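Local atomic coordinates of SusD superfamily protein (Bacteroides vulgatus, PDB entry 3MYV), a protein that probably binds glycans at the outer membrane as a SusD-like partner in polysaccharide uptake, though its own substrate is not established. Residues 22-27 with 184-189; 128-133 with 447-452; 199-204 with 341-346; 281-286 with 297-302. All coordinates share one frame; numbering follows the deposited sequence.

Contact 1. Residues 22-27 with 184-189; sequences GLYDLM and NGRMNK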
# COMPACT_ATOMS: atom_id res chain seq x y z
N GLY A 22 -9.20 -14.77 9.98
CA GLY A 22 -9.89 -14.96 8.68
C GLY A 22 -9.96 -13.69 7.82
O GLY A 22 -9.99 -13.76 6.59
N LEU A 23 -10.00 -12.54 8.47
CA LEU A 23 -9.93 -11.27 7.74
C LEU A 23 -8.61 -11.17 6.96
O LEU A 23 -8.59 -10.77 5.80
CB LEU A 23 -10.09 -10.08 8.67
CG LEU A 23 -11.32 -9.97 9.58
CD1 LEU A 23 -11.16 -8.74 10.50
CD2 LEU A 23 -12.64 -9.91 8.77
N TYR A 24 -7.51 -11.58 7.59
CA TYR A 24 -6.22 -11.55 6.90
C TYR A 24 -6.10 -12.63 5.83
O TYR A 24 -5.52 -12.38 4.76
CB TYR A 24 -5.08 -11.66 7.87
CG TYR A 24 -4.97 -10.51 8.84
CD1 TYR A 24 -5.68 -10.52 10.03
CD2 TYR A 24 -4.14 -9.43 8.56
CE1 TYR A 24 -5.54 -9.48 10.96
CE2 TYR A 24 -4.01 -8.39 9.45
CZ TYR A 24 -4.71 -8.40 10.65
OH TYR A 24 -4.55 -7.40 11.56
N ASP A 25 -6.66 -13.82 6.09
CA ASP A 25 -6.76 -14.82 5.02
C ASP A 25 -7.43 -14.21 3.77
O ASP A 25 -6.94 -14.40 2.67
CB ASP A 25 -7.54 -16.08 5.47
CG ASP A 25 -6.81 -16.89 6.51
OD1 ASP A 25 -5.59 -16.73 6.68
OD2 ASP A 25 -7.48 -17.70 7.19
N LEU A 26 -8.54 -13.49 3.95
CA LEU A 26 -9.23 -12.88 2.82
C LEU A 26 -8.35 -11.83 2.15
O LEU A 26 -8.33 -11.67 0.91
CB LEU A 26 -10.56 -12.24 3.28
CG LEU A 26 -11.64 -13.23 3.69
CD1 LEU A 26 -12.78 -12.59 4.54
CD2 LEU A 26 -12.18 -13.92 2.42
N MSE A 27 -7.64 -11.07 2.96
CA MSE A 27 -6.83 -9.96 2.48
C MSE A 27 -5.64 -10.44 1.65
O MSE A 27 -5.17 -9.74 0.72
CB MSE A 27 -6.34 -9.16 3.69
CG MSE A 27 -5.75 -7.87 3.37
SE MSE A 27 -5.23 -6.81 5.00
CE MSE A 27 -6.34 -7.50 6.17
N ASN A 184 3.09 -12.11 13.80
CA ASN A 184 3.60 -12.03 12.43
C ASN A 184 2.51 -12.42 11.46
O ASN A 184 1.91 -13.47 11.61
CB ASN A 184 4.82 -12.96 12.23
CG ASN A 184 6.07 -12.48 12.93
OD1 ASN A 184 6.26 -11.28 13.19
ND2 ASN A 184 6.97 -13.42 13.19
N GLY A 185 2.24 -11.56 10.47
CA GLY A 185 1.18 -11.81 9.50
C GLY A 185 -0.04 -10.94 9.78
O GLY A 185 -0.99 -10.87 8.97
N ARG A 186 -0.04 -10.26 10.93
CA ARG A 186 -1.12 -9.35 11.30
C ARG A 186 -0.60 -7.99 11.79
O ARG A 186 0.59 -7.83 12.07
CB ARG A 186 -2.02 -10.03 12.34
CG ARG A 186 -2.71 -11.30 11.81
CD ARG A 186 -3.33 -12.21 12.90
NE ARG A 186 -4.29 -11.56 13.79
CZ ARG A 186 -5.03 -12.20 14.70
NH1 ARG A 186 -5.00 -13.52 14.80
NH2 ARG A 186 -5.84 -11.53 15.51
N MSE A 187 -1.51 -7.03 11.91
CA MSE A 187 -1.18 -5.71 12.42
C MSE A 187 -1.19 -5.73 13.95
O MSE A 187 -2.09 -6.32 14.57
CB MSE A 187 -2.20 -4.67 11.91
CG MSE A 187 -2.02 -4.35 10.44
SE MSE A 187 -3.05 -2.89 9.81
CE MSE A 187 -4.69 -3.83 9.47
N ASN A 188 -0.21 -5.06 14.54
CA ASN A 188 -0.21 -4.72 15.96
C ASN A 188 -0.25 -3.20 16.10
O ASN A 188 -0.43 -2.49 15.12
CB ASN A 188 1.03 -5.30 16.66
CG ASN A 188 2.34 -4.67 16.19
OD1 ASN A 188 2.36 -3.93 15.22
ND2 ASN A 188 3.43 -4.97 16.89
N LYS A 189 -0.09 -2.70 17.32
CA LYS A 189 -0.21 -1.25 17.57
C LYS A 189 0.78 -0.45 16.74
O LYS A 189 0.45 0.61 16.21
CB LYS A 189 -0.02 -0.96 19.06
CG LYS A 189 -0.36 0.47 19.48
CD LYS A 189 -0.22 0.60 21.00
CE LYS A 189 -0.37 2.03 21.43
NZ LYS A 189 -0.62 2.13 22.86
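Tyr24 reaches from helix 13-27 to the loop 184-189 and lays one face of its ring against the aliphatic part of Arg186. This is a CH-pi contact: Arg186 CG stands 3.5 Å from the centroid of the Tyr24 ring, 13° off its normal. A bend at chi3 turns the arginine so that its guanidinium plane lies 35° from that of the ring, and its charge is met by Glu112 at NE and Asp17 at NH1. The phenol end is held by hydrogen bonds: Met187 N donates to Tyr24 OH at 3.1 Å and a nearly straight 165°. The same hydroxyl is hydrogen-bonded to Glu112 OE2, so one carboxylate oxygen holds both phenol and arginine. Toward partly exposed Gly185 the contact thins to a single touch, Gly185 O lying 3.5 Å from Tyr24 CD2, and the loop then runs out to exposed Asn184. A leucine in place of Tyr24 would probably leave the Met187 N-H without its acceptor and Arg186 without the flat surface its CG rests on. The loop ends at Asn188, which N-caps helix 189-202; the contact thus joins two helical elements of the TPR-like alpha-helical scaffold of SusD proteins.

Contact 2. Residues 128-133 with 447-452; sequences FGYPYT and QNPGYP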
# COMPACT_ATOMS: atom_id res chain seq x y z
N PHE A 128 -11.14 4.43 -5.66
CA PHE A 128 -12.41 4.83 -6.29
C PHE A 128 -12.79 6.31 -6.19
O PHE A 128 -13.72 6.74 -6.86
CB PHE A 128 -13.55 3.93 -5.82
CG PHE A 128 -13.37 2.51 -6.24
CD1 PHE A 128 -13.82 2.08 -7.49
CD2 PHE A 128 -12.72 1.60 -5.42
CE1 PHE A 128 -13.63 0.77 -7.89
CE2 PHE A 128 -12.53 0.28 -5.83
CZ PHE A 128 -12.97 -0.13 -7.07
N GLY A 129 -12.06 7.08 -5.38
CA GLY A 129 -12.20 8.51 -5.29
C GLY A 129 -10.93 9.23 -5.67
O GLY A 129 -9.83 8.66 -5.62
N TYR A 130 -11.10 10.48 -6.11
CA TYR A 130 -9.98 11.31 -6.47
C TYR A 130 -9.19 11.62 -5.19
O TYR A 130 -9.75 11.57 -4.06
CB TYR A 130 -10.47 12.60 -7.18
CG TYR A 130 -10.93 12.35 -8.60
CD1 TYR A 130 -12.19 11.83 -8.87
CD2 TYR A 130 -10.09 12.62 -9.67
CE1 TYR A 130 -12.59 11.59 -10.18
CE2 TYR A 130 -10.49 12.39 -10.97
CZ TYR A 130 -11.73 11.87 -11.23
OH TYR A 130 -12.13 11.66 -12.54
N PRO A 131 -7.88 11.90 -5.32
CA PRO A 131 -7.08 12.17 -4.12
C PRO A 131 -7.70 13.24 -3.24
O PRO A 131 -8.16 14.28 -3.74
CB PRO A 131 -5.74 12.67 -4.69
CG PRO A 131 -5.67 12.06 -6.03
CD PRO A 131 -7.07 12.04 -6.55
N TYR A 132 -7.71 12.98 -1.94
CA TYR A 132 -8.22 13.98 -1.00
C TYR A 132 -7.65 15.35 -1.27
O TYR A 132 -8.38 16.36 -1.22
CB TYR A 132 -7.92 13.59 0.45
CG TYR A 132 -8.38 14.66 1.42
CD1 TYR A 132 -9.68 14.69 1.86
CD2 TYR A 132 -7.51 15.67 1.84
CE1 TYR A 132 -10.11 15.66 2.72
CE2 TYR A 132 -7.94 16.66 2.69
CZ TYR A 132 -9.24 16.65 3.13
OH TYR A 132 -9.70 17.64 3.98
N THR A 133 -6.34 15.40 -1.54
CA THR A 133 -5.64 16.67 -1.70
C THR A 133 -6.04 17.41 -2.97
O THR A 133 -5.77 18.59 -3.07
CB THR A 133 -4.10 16.45 -1.65
OG1 THR A 133 -3.75 15.31 -2.44
CG2 THR A 133 -3.65 16.22 -0.22
N GLN A 447 -21.76 7.03 -11.46
CA GLN A 447 -20.53 6.44 -11.97
C GLN A 447 -19.47 7.52 -11.88
O GLN A 447 -19.78 8.73 -11.89
CB GLN A 447 -20.73 5.94 -13.40
CG GLN A 447 -19.52 5.27 -14.06
CD GLN A 447 -18.93 4.17 -13.25
OE1 GLN A 447 -18.04 4.40 -12.41
NE2 GLN A 447 -19.45 2.94 -13.45
N ASN A 448 -18.21 7.12 -11.75
CA ASN A 448 -17.13 8.10 -11.81
C ASN A 448 -17.14 8.80 -13.17
O ASN A 448 -17.46 8.19 -14.19
CB ASN A 448 -15.77 7.45 -11.50
CG ASN A 448 -15.53 7.34 -10.01
OD1 ASN A 448 -16.00 8.19 -9.25
ND2 ASN A 448 -14.83 6.29 -9.56
N PRO A 449 -16.82 10.09 -13.18
CA PRO A 449 -16.93 10.91 -14.39
C PRO A 449 -16.08 10.32 -15.52
O PRO A 449 -15.03 9.74 -15.25
CB PRO A 449 -16.37 12.28 -13.97
CG PRO A 449 -15.84 12.15 -12.66
CD PRO A 449 -16.32 10.86 -12.02
N GLY A 450 -16.56 10.41 -16.75
CA GLY A 450 -15.80 9.95 -17.91
C GLY A 450 -16.13 8.53 -18.32
O GLY A 450 -16.11 8.20 -19.50
N TYR A 451 -16.43 7.67 -17.35
CA TYR A 451 -16.73 6.29 -17.65
C TYR A 451 -18.13 6.18 -18.24
O TYR A 451 -18.97 7.03 -17.95
CB TYR A 451 -16.61 5.44 -16.37
CG TYR A 451 -15.20 5.13 -15.95
CD1 TYR A 451 -14.44 4.21 -16.63
CD2 TYR A 451 -14.62 5.78 -14.85
CE1 TYR A 451 -13.13 3.90 -16.24
CE2 TYR A 451 -13.33 5.48 -14.44
CZ TYR A 451 -12.59 4.53 -15.14
OH TYR A 451 -11.31 4.23 -14.77
N PRO A 452 -18.39 5.17 -19.09
CA PRO A 452 -19.76 4.98 -19.61
C PRO A 452 -20.70 4.44 -18.54
O PRO A 452 -20.23 3.84 -17.56
CB PRO A 452 -19.59 3.94 -20.71
CG PRO A 452 -18.40 3.14 -20.31
CD PRO A 452 -17.47 4.17 -19.64
O HOH W 1 -13.51 9.42 -13.13
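Asn448 and Tyr130 bury the most surface here, and each works with one partner across the contact. Asn448 points its side chain at the end of helix 103-128, where ND2 donates to Phe128 O at 3.0 Å. The bond is somewhat bent (N-H...O 151°), and the donor arrives tilted 24° from the carbonyl plane. That amide is used at both ends: ND2 also bonds Leu432 O, while OD1 takes a hydrogen bond from Arg157 NH2, which fixes the rotation of the group. Its backbone is tied as well, Asn448 N giving a bond of 2.8 Å to Gln447 OE1.

With CG anti to its carbonyl carbon (chi1 -75°), Tyr130 swings its phenol end toward Pro449, which comes from the opposite direction, although the bond to its CB does not point there. Pro449 CG packs 4.1 Å from Tyr130 CE1, an apolar touch at the exposed margin, and 3.7 Å from Tyr130 OH. A water bridges the same pair, accepting from Tyr130 OH at 2.7 Å and donating to Pro449 O at 2.6 Å. Pro449 and Gly450 are the central residues of a type II beta turn from Asn448 to Tyr451, with Gly450 at positive phi.

The contact fastens this C-terminal loop, which follows helix 438-441, to the link between helices 103-128 and 132-135; strand 157-159 contributes Arg157, and the loop carrying Cys430, Val431 and Leu432 packs beside both segments.

Contact 3. Residues 199-204 with 341-346; sequences IYLYHD and AAEAGC. With EDO (1,2-ethanediol), chain K.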
# COMPACT_ATOMS: atom_id res chain seq x y z
N ILE A 199 -2.02 7.83 6.58
CA ILE A 199 -3.33 8.38 6.27
C ILE A 199 -3.39 9.87 6.62
O ILE A 199 -3.95 10.67 5.84
CB ILE A 199 -4.48 7.52 6.92
CG1 ILE A 199 -4.57 6.17 6.19
CG2 ILE A 199 -5.85 8.24 6.85
CD1 ILE A 199 -5.39 5.09 6.96
N TYR A 200 -2.80 10.27 7.75
CA TYR A 200 -2.69 11.71 8.07
C TYR A 200 -2.02 12.45 6.90
O TYR A 200 -2.50 13.49 6.45
CB TYR A 200 -1.85 11.95 9.32
CG TYR A 200 -2.50 11.71 10.67
CD1 TYR A 200 -3.83 12.06 10.92
CD2 TYR A 200 -1.75 11.15 11.71
CE1 TYR A 200 -4.38 11.85 12.19
CE2 TYR A 200 -2.29 10.94 12.93
CZ TYR A 200 -3.61 11.29 13.18
OH TYR A 200 -4.11 11.04 14.44
N LEU A 201 -0.96 11.88 6.36
CA LEU A 201 -0.21 12.50 5.25
C LEU A 201 -1.05 12.62 3.99
O LEU A 201 -1.11 13.70 3.36
CB LEU A 201 1.08 11.68 4.96
CG LEU A 201 2.08 12.26 3.95
CD1 LEU A 201 2.82 13.43 4.58
CD2 LEU A 201 3.08 11.19 3.41
N TYR A 202 -1.73 11.54 3.63
CA TYR A 202 -2.66 11.56 2.52
C TYR A 202 -3.79 12.58 2.73
O TYR A 202 -4.33 13.10 1.77
CB TYR A 202 -3.28 10.19 2.30
CG TYR A 202 -2.50 9.21 1.43
CD1 TYR A 202 -1.25 8.74 1.82
CD2 TYR A 202 -3.05 8.70 0.27
CE1 TYR A 202 -0.56 7.83 1.05
CE2 TYR A 202 -2.38 7.76 -0.49
CZ TYR A 202 -1.15 7.34 -0.09
OH TYR A 202 -0.48 6.44 -0.86
N HIS A 203 -4.15 12.81 4.00
CA HIS A 203 -5.20 13.77 4.37
C HIS A 203 -4.70 15.23 4.51
O HIS A 203 -5.49 16.13 4.84
CB HIS A 203 -5.86 13.29 5.66
CG HIS A 203 -7.20 13.92 5.92
ND1 HIS A 203 -7.49 14.60 7.10
CD2 HIS A 203 -8.34 13.95 5.18
CE1 HIS A 203 -8.74 15.03 7.05
NE2 HIS A 203 -9.28 14.65 5.90
N ASP A 204 -3.43 15.48 4.19
CA ASP A 204 -2.78 16.80 4.35
C ASP A 204 -2.67 17.27 5.80
O ASP A 204 -2.50 18.47 6.05
CB ASP A 204 -3.51 17.89 3.51
CG ASP A 204 -2.55 18.70 2.62
OD1 ASP A 204 -1.31 18.54 2.68
OD2 ASP A 204 -3.06 19.53 1.83
N ALA A 341 7.81 11.12 7.77
CA ALA A 341 8.36 12.22 8.56
C ALA A 341 9.12 13.24 7.67
O ALA A 341 8.98 14.46 7.83
CB ALA A 341 9.29 11.69 9.66
N ALA A 342 9.91 12.71 6.73
CA ALA A 342 10.68 13.54 5.80
C ALA A 342 9.76 14.37 4.93
O ALA A 342 10.01 15.58 4.73
CB ALA A 342 11.64 12.66 4.92
N GLU A 343 8.70 13.76 4.41
CA GLU A 343 7.78 14.50 3.53
C GLU A 343 6.98 15.58 4.28
O GLU A 343 6.87 16.74 3.83
CB GLU A 343 6.86 13.55 2.78
CG GLU A 343 5.99 14.24 1.80
CD GLU A 343 5.06 13.34 1.01
OE1 GLU A 343 5.31 12.13 0.90
OE2 GLU A 343 4.06 13.85 0.47
N ALA A 344 6.42 15.20 5.41
CA ALA A 344 5.60 16.10 6.20
C ALA A 344 6.48 17.23 6.76
O ALA A 344 6.09 18.41 6.75
CB ALA A 344 4.89 15.31 7.33
N GLY A 345 7.68 16.89 7.22
CA GLY A 345 8.65 17.90 7.71
C GLY A 345 8.99 18.93 6.64
O GLY A 345 9.03 20.12 6.88
N CYS A 346 9.21 18.44 5.42
CA CYS A 346 9.49 19.31 4.31
C CYS A 346 8.31 20.26 4.08
O CYS A 346 8.49 21.45 3.94
CB CYS A 346 9.79 18.46 3.09
SG CYS A 346 10.34 19.42 1.68
C1 EDO K . 12.48 22.63 3.39
O1 EDO K . 13.03 23.62 4.28
C2 EDO K . 11.06 23.01 3.01
O2 EDO K . 10.35 23.33 4.21
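Leu201 spreads its two methyls over helix 334-348, one on Ala344 and the other on the carboxylate of Glu343. Its CG is anti to the backbone N (chi1 -173°), which sends the fork toward helix 334-348. Leu201 CD1 rests 3.9 Å from Ala344 CB, and Leu201 CD2 comes within 3.5 Å of Glu343 OE1, a van der Waals contact. One shell out, the extended chain of Glu343 is held by salt bridges, OE1 with Arg387 NE and OE2 with Arg403 and Lys347, while OE2 also accepts from Asn404 ND2. The side chains of Arg387 and Arg403 also touch Leu201, so the same arginines that pair with the acid pack on the leucine. Replacing Leu201 with an alanine is likely to open a gap beside Ala344 and to strip apolar cover from one side of the Glu343 carboxylate. Just after Leu201, helix 189-202 ends in a Schellman motif at Asp204, and helices 380-391 and 397-403 close round the pair in a bundle of the helical scaffold. With three cationic partners around it, the buried Glu343 probably stays ionised, and the leucine would shield these salt bridges from water and so strengthen them.

Contact 4. Residues 281-286 with 297-302; sequences QKYAEQ and HLLEEN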
# COMPACT_ATOMS: atom_id res chain seq x y z
N GLN A 281 12.91 1.99 -17.88
CA GLN A 281 14.24 2.45 -18.19
C GLN A 281 14.61 3.63 -17.27
O GLN A 281 15.74 3.73 -16.80
CB GLN A 281 14.37 2.83 -19.67
CG GLN A 281 15.82 3.05 -20.11
CD GLN A 281 15.96 3.38 -21.58
OE1 GLN A 281 15.34 2.76 -22.43
NE2 GLN A 281 16.82 4.34 -21.88
N LYS A 282 13.65 4.50 -16.99
CA LYS A 282 13.87 5.65 -16.10
C LYS A 282 14.34 5.19 -14.72
O LYS A 282 15.32 5.71 -14.20
CB LYS A 282 12.59 6.49 -15.98
CG LYS A 282 12.64 7.59 -14.93
CD LYS A 282 11.75 7.26 -13.71
CE LYS A 282 12.05 8.18 -12.54
NZ LYS A 282 11.29 7.89 -11.29
N TYR A 283 13.69 4.19 -14.13
CA TYR A 283 14.09 3.75 -12.81
C TYR A 283 15.47 3.07 -12.86
O TYR A 283 16.34 3.32 -12.03
CB TYR A 283 13.08 2.79 -12.20
CG TYR A 283 13.46 2.39 -10.78
CD1 TYR A 283 13.09 3.18 -9.69
CD2 TYR A 283 14.23 1.26 -10.52
CE1 TYR A 283 13.43 2.85 -8.41
CE2 TYR A 283 14.60 0.93 -9.23
CZ TYR A 283 14.19 1.74 -8.17
OH TYR A 283 14.55 1.42 -6.88
N ALA A 284 15.67 2.22 -13.86
CA ALA A 284 16.93 1.52 -14.01
C ALA A 284 18.08 2.50 -14.16
O ALA A 284 19.10 2.38 -13.48
CB ALA A 284 16.85 0.59 -15.19
N GLU A 285 17.90 3.49 -15.02
CA GLU A 285 18.92 4.54 -15.22
C GLU A 285 19.20 5.39 -13.98
O GLU A 285 20.35 5.69 -13.73
CB GLU A 285 18.54 5.46 -16.38
CG GLU A 285 18.70 4.78 -17.69
CD GLU A 285 18.29 5.63 -18.88
OE1 GLU A 285 17.77 6.77 -18.71
OE2 GLU A 285 18.49 5.12 -19.99
N GLN A 286 18.14 5.78 -13.26
CA GLN A 286 18.22 6.47 -11.94
C GLN A 286 19.20 5.68 -11.04
O GLN A 286 20.18 6.24 -10.50
CB GLN A 286 16.77 6.61 -11.31
CG GLN A 286 16.58 7.02 -9.76
CD GLN A 286 15.06 7.28 -9.27
OE1 GLN A 286 14.71 8.40 -8.91
NE2 GLN A 286 14.22 6.22 -9.20
N HIS A 297 20.94 -3.05 -6.48
CA HIS A 297 21.31 -4.45 -6.48
C HIS A 297 20.11 -5.39 -6.52
O HIS A 297 20.29 -6.61 -6.71
CB HIS A 297 22.18 -4.79 -5.26
CG HIS A 297 23.38 -3.91 -5.10
ND1 HIS A 297 24.20 -3.97 -4.00
CD2 HIS A 297 23.89 -2.93 -5.90
CE1 HIS A 297 25.17 -3.08 -4.12
NE2 HIS A 297 25.01 -2.44 -5.27
N LEU A 298 18.91 -4.84 -6.35
CA LEU A 298 17.67 -5.59 -6.55
C LEU A 298 17.23 -5.64 -8.02
O LEU A 298 16.25 -6.27 -8.33
CB LEU A 298 16.52 -4.98 -5.70
CG LEU A 298 16.70 -4.92 -4.18
CD1 LEU A 298 15.45 -4.37 -3.51
CD2 LEU A 298 17.03 -6.32 -3.61
N LEU A 299 17.95 -4.98 -8.92
CA LEU A 299 17.58 -5.02 -10.33
C LEU A 299 18.35 -6.11 -11.04
O LEU A 299 19.53 -6.29 -10.79
CB LEU A 299 17.88 -3.69 -11.01
CG LEU A 299 17.16 -2.46 -10.47
CD1 LEU A 299 17.55 -1.20 -11.30
CD2 LEU A 299 15.65 -2.70 -10.45
N GLU A 300 17.69 -6.77 -11.99
CA GLU A 300 18.30 -7.84 -12.76
C GLU A 300 18.13 -7.56 -14.24
O GLU A 300 17.02 -7.33 -14.72
CB GLU A 300 17.62 -9.15 -12.44
CG GLU A 300 18.00 -9.68 -11.07
CD GLU A 300 19.46 -10.12 -10.99
OE1 GLU A 300 20.03 -10.48 -12.05
OE2 GLU A 300 20.03 -10.07 -9.87
N GLU A 301 19.25 -7.59 -14.96
CA GLU A 301 19.25 -7.25 -16.37
C GLU A 301 18.87 -8.47 -17.22
O GLU A 301 19.31 -9.58 -16.96
CB GLU A 301 20.64 -6.77 -16.80
CG GLU A 301 20.71 -6.20 -18.18
CD GLU A 301 22.14 -6.01 -18.69
OE1 GLU A 301 22.96 -5.40 -17.99
OE2 GLU A 301 22.42 -6.47 -19.81
N ASN A 302 18.09 -8.24 -18.27
CA ASN A 302 17.86 -9.27 -19.27
C ASN A 302 17.47 -8.60 -20.59
O ASN A 302 17.72 -7.40 -20.78
CB ASN A 302 16.81 -10.27 -18.78
CG ASN A 302 17.07 -11.66 -19.28
OD1 ASN A 302 17.17 -11.88 -20.49
ND2 ASN A 302 17.20 -12.62 -18.35
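Leu299, at the start of strand 299-304, carries this contact, and its side chain runs from the strand toward helix 281-288. The bond to CB already points at the helix, but CB itself is still too far away to touch it. CG hangs anti to the carbonyl carbon (chi1 -61°), closer to the helix, about 4.4 Å from Tyr283 CE2. There the side chain forks, and the methyls share the work unequally. CD1 continues the extended line of the chain and settles against the backbone of the helix: Leu299 CD1 is 3.9 Å from Ala284 CA and 4.3 Å from Ala284 CB. It also comes within 4.2 Å of Tyr283 CE2. CD2 turns to the tyrosine, where Leu299 CD2 meets Tyr283 CE2 at 4.0 Å, at the ring's edge and near its plane.

The strand is one arm of a beta-hairpin with strand 307-312, the two antiparallel and joined by backbone bonds such as those of Glu300 with Trp311 and Asn302 with Val309; the contact packs the first residue of this hairpin on a short helix that precedes it in the chain. Val279, in the strand just before that helix, touches both Ala284 and Leu299, and Trp310 of the second arm also reaches Ala284.

With its CG anti to the backbone N (chi1 -176°), Tyr283 extends its ring from the helix past the leucine, and the edge at CE2 faces it. Its hydroxyl goes on to hydrogen-bond Lys389 O of helix 380-391, which fixes the far end of the ring.

Contacts 2 and 3 touch directly: Tyr132 CE2 lies 3.3 Å from His203 O, although the two centres are about 23 Å apart. Arg403 ties them further, its carbonyl accepting from Thr133 OG1 and its side chain pairing with Glu343. Helix 189-202 runs from the loop of contact 1 to contact 3; the nearest atoms of these two contacts are about 9 Å apart. Helix 380-391 similarly serves contact 3 through Arg387 and contact 4 through Lys389. Contacts 1 and 4 lie on opposite sides of the chain's centre, their centres about 32 Å apart. Gly185 of contact 1 is about 14 Å from the bound sodium ion, whose site is formed by Asn254, Ser255, Asp258, Pro260 and Leu325.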